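Local coordinates for prophage MuSo2, 43 kDa tail protein (Shewanella oneidensis, PDB 3CDD) that probably forms part of the central tail baseplate of a Mu-like prophage, as a trimeric structural protein related to the Mu baseplate assembly protein GpP, at residues Y41-N46 against S87-S92; E55-G60 against G75-W80. One frame throughout, in Å; residues are numbered along the deposited sequence.

Contacts 1 and 2 both lie in the N-terminal GpP-like domain and use neighbouring strands: strand 88-97, which supplies one side of contact 1, lies antiparallel beside strand 70-84, which supplies one side of contact 2. Their centres are about 21 Å apart, yet they meet where I91 CG2 packs on W80 CH2 at 3.6 Å. Contact 1 is a surface contact at the end of a strand pair, about 34 Å from the centre of the chain, and is rich in hydrogen bonds. Contact 2, partly buried and about 21 Å from that centre, has one hydrogen bond between its segments and relies on an indole, a proline and aliphatic groups beside a neighbouring subunit.

Contact 1 of 2, residues Y41-N46 against S87-S92; sequences YKFLGN and STITIS
K42 and F43 grip S87 and T88 where an antiparallel strand pair of the GpP-like N-terminal domain, 34-42 with 88-97, comes to its end. The ammonium of K42 is the polar focus: NZ donates to T88 OG1 at 2.6 Å and to S87 OG at 2.9 Å, with a further, weak bond to S87 O. Two bends in the lysine chain, at chi2 and chi3 (both -62°), fold it back over the neighbouring strand and carry NZ to the two hydroxyls. T88 OG1 is also bonded to D85, whose carboxylate receives the backbone N-H of S87 as well, so a second-shell acid holds this corner and its charge would probably complement that of the lysine.

The backbone supplies the regular part. Y41 and I89 form a hydrogen-bonded antiparallel pair: Y41 N to I89 O is 2.8 Å and nearly straight (166°), and the return bond is I89 N to Y41 O. K42 and T88 follow as a non-hydrogen-bonded pair. Beyond the strand, F43 N still reaches S87 O at 2.8 Å, but the donor stands 54° out of the carbonyl plane, consistent with the regular strand pairing ending at K42. The chain then reverses through a type I turn from F43 to N46, closed by N46 N to F43 O.

Packing lies on the other side of the strands from the lysine. The F43 side chain swings back toward strand 88-97, bringing CE2 to 3.7 Å from I89 CD1, while S87 O lies at the ring's edge, near its plane. I89 also packs on F53 and on I311 of a second subunit. At the turn, N46 OD1 approaches S87 CB at 3.4 Å.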
# COMPACT_ATOMS: atom_id res chain seq x y z
N TYR A 41 -5.91 -22.01 -21.50
CA TYR A 41 -6.10 -22.52 -22.84
C TYR A 41 -6.40 -21.37 -23.81
O TYR A 41 -7.13 -20.45 -23.47
CB TYR A 41 -7.22 -23.55 -22.89
CG TYR A 41 -6.83 -24.93 -22.45
CD1 TYR A 41 -6.75 -25.25 -21.09
CD2 TYR A 41 -6.56 -25.94 -23.38
CE1 TYR A 41 -6.40 -26.55 -20.67
CE2 TYR A 41 -6.20 -27.24 -22.97
CZ TYR A 41 -6.13 -27.53 -21.60
OH TYR A 41 -5.78 -28.79 -21.17
N LYS A 42 -5.82 -21.45 -25.00
CA LYS A 42 -6.13 -20.57 -26.12
C LYS A 42 -6.87 -21.34 -27.24
O LYS A 42 -6.43 -22.41 -27.67
CB LYS A 42 -4.85 -19.95 -26.70
CG LYS A 42 -4.14 -18.95 -25.82
CD LYS A 42 -4.98 -17.71 -25.48
CE LYS A 42 -5.34 -16.91 -26.72
NZ LYS A 42 -6.32 -15.81 -26.43
N PHE A 43 -7.99 -20.77 -27.70
CA PHE A 43 -8.80 -21.36 -28.75
C PHE A 43 -8.76 -20.47 -29.99
O PHE A 43 -9.42 -19.43 -30.04
CB PHE A 43 -10.23 -21.54 -28.26
CG PHE A 43 -10.33 -22.43 -27.05
CD1 PHE A 43 -10.60 -23.78 -27.19
CD2 PHE A 43 -10.12 -21.92 -25.79
CE1 PHE A 43 -10.68 -24.60 -26.07
CE2 PHE A 43 -10.20 -22.73 -24.67
CZ PHE A 43 -10.48 -24.07 -24.81
N LEU A 44 -7.99 -20.91 -31.00
CA LEU A 44 -7.72 -20.08 -32.17
C LEU A 44 -8.91 -19.94 -33.12
O LEU A 44 -8.93 -19.03 -33.95
CB LEU A 44 -6.48 -20.57 -32.92
CG LEU A 44 -5.22 -20.62 -32.04
CD1 LEU A 44 -4.22 -21.49 -32.67
CD2 LEU A 44 -4.65 -19.25 -31.77
N GLY A 45 -9.89 -20.83 -32.98
CA GLY A 45 -11.17 -20.67 -33.68
C GLY A 45 -12.07 -19.61 -33.05
O GLY A 45 -13.19 -19.41 -33.50
N ASN A 46 -11.58 -18.93 -32.00
CA ASN A 46 -12.29 -17.81 -31.36
C ASN A 46 -13.62 -18.30 -30.80
O ASN A 46 -14.63 -17.58 -30.78
CB ASN A 46 -12.49 -16.66 -32.36
CG ASN A 46 -12.28 -15.29 -31.74
OD1 ASN A 46 -11.56 -15.14 -30.75
ND2 ASN A 46 -12.91 -14.28 -32.34
N SER A 87 -11.17 -16.17 -27.09
CA SER A 87 -10.16 -17.13 -27.50
C SER A 87 -9.31 -17.66 -26.33
O SER A 87 -8.22 -18.19 -26.55
CB SER A 87 -9.26 -16.46 -28.55
OG SER A 87 -8.66 -15.31 -28.01
N THR A 88 -9.83 -17.55 -25.11
CA THR A 88 -9.08 -17.84 -23.88
C THR A 88 -10.02 -18.41 -22.83
O THR A 88 -11.13 -17.92 -22.67
CB THR A 88 -8.41 -16.57 -23.27
OG1 THR A 88 -7.83 -15.77 -24.31
CG2 THR A 88 -7.30 -16.93 -22.29
N ILE A 89 -9.57 -19.46 -22.16
CA ILE A 89 -10.17 -19.88 -20.89
C ILE A 89 -9.03 -20.08 -19.90
O ILE A 89 -8.09 -20.86 -20.15
CB ILE A 89 -11.03 -21.17 -20.98
CG1 ILE A 89 -12.19 -20.98 -21.96
CG2 ILE A 89 -11.60 -21.54 -19.59
CD1 ILE A 89 -12.96 -22.29 -22.31
N THR A 90 -9.10 -19.36 -18.79
CA THR A 90 -8.11 -19.46 -17.73
C THR A 90 -8.83 -19.84 -16.47
O THR A 90 -9.78 -19.15 -16.05
CB THR A 90 -7.42 -18.11 -17.51
OG1 THR A 90 -6.93 -17.61 -18.76
CG2 THR A 90 -6.27 -18.22 -16.52
N ILE A 91 -8.41 -20.95 -15.87
CA ILE A 91 -8.89 -21.33 -14.53
C ILE A 91 -7.69 -21.36 -13.59
O ILE A 91 -6.61 -21.77 -13.96
CB ILE A 91 -9.59 -22.70 -14.51
CG1 ILE A 91 -8.64 -23.81 -14.97
CG2 ILE A 91 -10.86 -22.69 -15.39
CD1 ILE A 91 -8.70 -25.04 -14.09
N SER A 92 -7.86 -20.84 -12.39
CA SER A 92 -6.82 -20.97 -11.39
C SER A 92 -7.46 -21.09 -10.03
O SER A 92 -8.59 -20.61 -9.81
CB SER A 92 -5.76 -19.84 -11.46
OG SER A 92 -6.16 -18.59 -10.96

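Contact 2 of 2, residues E55-G60 against G75-W80; sequences EPIKQG and GYVDDW
With CG anti to the backbone N (chi1 163°), W80 carries its indole to the 55-60 loop, where P56 and I57 meet one face of it. From the loop side, a chi1 of 66° sets Q59 CG between its own N and carbonyl carbon, and a bend at chi2 turns the amide back, bringing OE1 to 3.7 Å from W80 CB. The amide plane ends up only 9° from that of the indole.

P56 CB lies 3.3 Å above the indole plane, offset toward its rim, and touches CZ2 at 3.5 Å. The carbonyl oxygen of I57 comes over the same face, 3.3 Å from W80 CD2. P56 CA and I57 N lie over that face too, so the loop backbone crosses the ring, with the proline near the CE2-CZ2 rim. W80 also packs on I91 and V93 of the adjacent strand 88-97.

This loop leads from strand 34-42 into strand 62-67 of the GpP-like domain and begins to pair with strand 70-84 at its end: G60 N donates to V77 O at 2.7 Å, from above the carbonyl plane. V77 points its CG1 at Q59 CA and its CG2 at I57 CG2, both aliphatic contacts. Next in the strand, D78 and D79 both face S94 in a classic beta bulge. Their carboxylates are engaged elsewhere, D78 by R96 and by R208 of a second subunit, D79 by R204 and R208 of that subunit, whose strand also pairs with D79 and W80. Q59 packs on W207 of the same neighbouring chain.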
# COMPACT_ATOMS: atom_id res chain seq x y z
N GLU A 55 -15.15 -28.99 -14.91
CA GLU A 55 -16.11 -28.52 -13.93
C GLU A 55 -15.32 -27.72 -12.89
O GLU A 55 -14.20 -28.10 -12.55
CB GLU A 55 -16.82 -29.72 -13.30
CG GLU A 55 -17.71 -29.40 -12.13
CD GLU A 55 -18.89 -30.33 -12.04
OE1 GLU A 55 -19.78 -30.24 -12.93
OE2 GLU A 55 -18.94 -31.15 -11.09
N PRO A 56 -15.88 -26.58 -12.42
CA PRO A 56 -15.17 -25.79 -11.42
C PRO A 56 -14.56 -26.59 -10.25
O PRO A 56 -15.08 -27.63 -9.87
CB PRO A 56 -16.24 -24.83 -10.91
CG PRO A 56 -17.15 -24.62 -12.09
CD PRO A 56 -17.15 -25.95 -12.83
N ILE A 57 -13.43 -26.11 -9.73
CA ILE A 57 -12.94 -26.56 -8.45
C ILE A 57 -13.60 -25.62 -7.45
O ILE A 57 -13.43 -24.41 -7.50
CB ILE A 57 -11.38 -26.49 -8.35
CG1 ILE A 57 -10.74 -27.22 -9.54
CG2 ILE A 57 -10.89 -27.09 -7.04
CD1 ILE A 57 -9.22 -27.12 -9.60
N LYS A 58 -14.42 -26.17 -6.57
CA LYS A 58 -15.13 -25.36 -5.60
C LYS A 58 -14.15 -24.79 -4.58
O LYS A 58 -13.34 -25.54 -4.00
CB LYS A 58 -16.23 -26.18 -4.91
CG LYS A 58 -17.27 -26.75 -5.87
CD LYS A 58 -18.28 -27.66 -5.15
CE LYS A 58 -18.63 -28.90 -5.98
NZ LYS A 58 -19.59 -28.60 -7.07
N GLN A 59 -14.22 -23.48 -4.38
CA GLN A 59 -13.58 -22.83 -3.22
C GLN A 59 -13.97 -23.55 -1.92
O GLN A 59 -15.10 -23.99 -1.79
CB GLN A 59 -13.94 -21.33 -3.16
CG GLN A 59 -15.42 -21.00 -2.88
CD GLN A 59 -16.30 -20.97 -4.12
OE1 GLN A 59 -15.90 -21.42 -5.21
NE2 GLN A 59 -17.51 -20.45 -3.97
N GLY A 60 -13.04 -23.69 -0.98
CA GLY A 60 -13.32 -24.42 0.24
C GLY A 60 -12.89 -25.88 0.26
O GLY A 60 -12.68 -26.45 1.32
N GLY A 75 -3.83 -28.84 2.04
CA GLY A 75 -4.67 -27.78 2.59
C GLY A 75 -6.04 -27.68 1.95
O GLY A 75 -6.69 -28.70 1.70
N TYR A 76 -6.47 -26.44 1.72
CA TYR A 76 -7.79 -26.14 1.20
C TYR A 76 -7.71 -25.06 0.14
O TYR A 76 -6.86 -24.19 0.19
CB TYR A 76 -8.71 -25.64 2.31
CG TYR A 76 -8.80 -26.57 3.48
CD1 TYR A 76 -9.71 -27.63 3.47
CD2 TYR A 76 -7.99 -26.39 4.59
CE1 TYR A 76 -9.79 -28.51 4.55
CE2 TYR A 76 -8.08 -27.25 5.68
CZ TYR A 76 -8.98 -28.31 5.65
OH TYR A 76 -9.05 -29.16 6.73
N VAL A 77 -8.64 -25.11 -0.81
CA VAL A 77 -8.78 -24.06 -1.79
C VAL A 77 -9.38 -22.86 -1.11
O VAL A 77 -10.44 -22.95 -0.48
CB VAL A 77 -9.71 -24.51 -2.96
CG1 VAL A 77 -9.98 -23.35 -3.90
CG2 VAL A 77 -9.08 -25.67 -3.70
N ASP A 78 -8.67 -21.74 -1.19
CA ASP A 78 -9.20 -20.47 -0.71
C ASP A 78 -10.07 -19.86 -1.78
O ASP A 78 -11.22 -19.50 -1.51
CB ASP A 78 -8.07 -19.49 -0.39
CG ASP A 78 -7.46 -19.72 0.96
OD1 ASP A 78 -8.21 -20.03 1.91
OD2 ASP A 78 -6.22 -19.56 1.07
N ASP A 79 -9.51 -19.76 -2.99
CA ASP A 79 -10.10 -19.03 -4.11
C ASP A 79 -10.20 -19.88 -5.38
O ASP A 79 -9.24 -20.55 -5.78
CB ASP A 79 -9.28 -17.75 -4.43
CG ASP A 79 -9.32 -16.71 -3.29
OD1 ASP A 79 -9.32 -17.10 -2.11
OD2 ASP A 79 -9.37 -15.48 -3.57
N TRP A 80 -11.37 -19.83 -5.99
CA TRP A 80 -11.61 -20.32 -7.33
C TRP A 80 -11.67 -19.08 -8.24
O TRP A 80 -12.42 -18.14 -7.98
CB TRP A 80 -12.94 -21.09 -7.33
CG TRP A 80 -13.55 -21.33 -8.68
CD1 TRP A 80 -14.75 -20.85 -9.12
CD2 TRP A 80 -12.99 -22.08 -9.77
NE1 TRP A 80 -14.97 -21.27 -10.41
CE2 TRP A 80 -13.90 -22.03 -10.83
CE3 TRP A 80 -11.78 -22.79 -9.95
CZ2 TRP A 80 -13.68 -22.67 -12.07
CZ3 TRP A 80 -11.56 -23.45 -11.18
CH2 TRP A 80 -12.50 -23.38 -12.21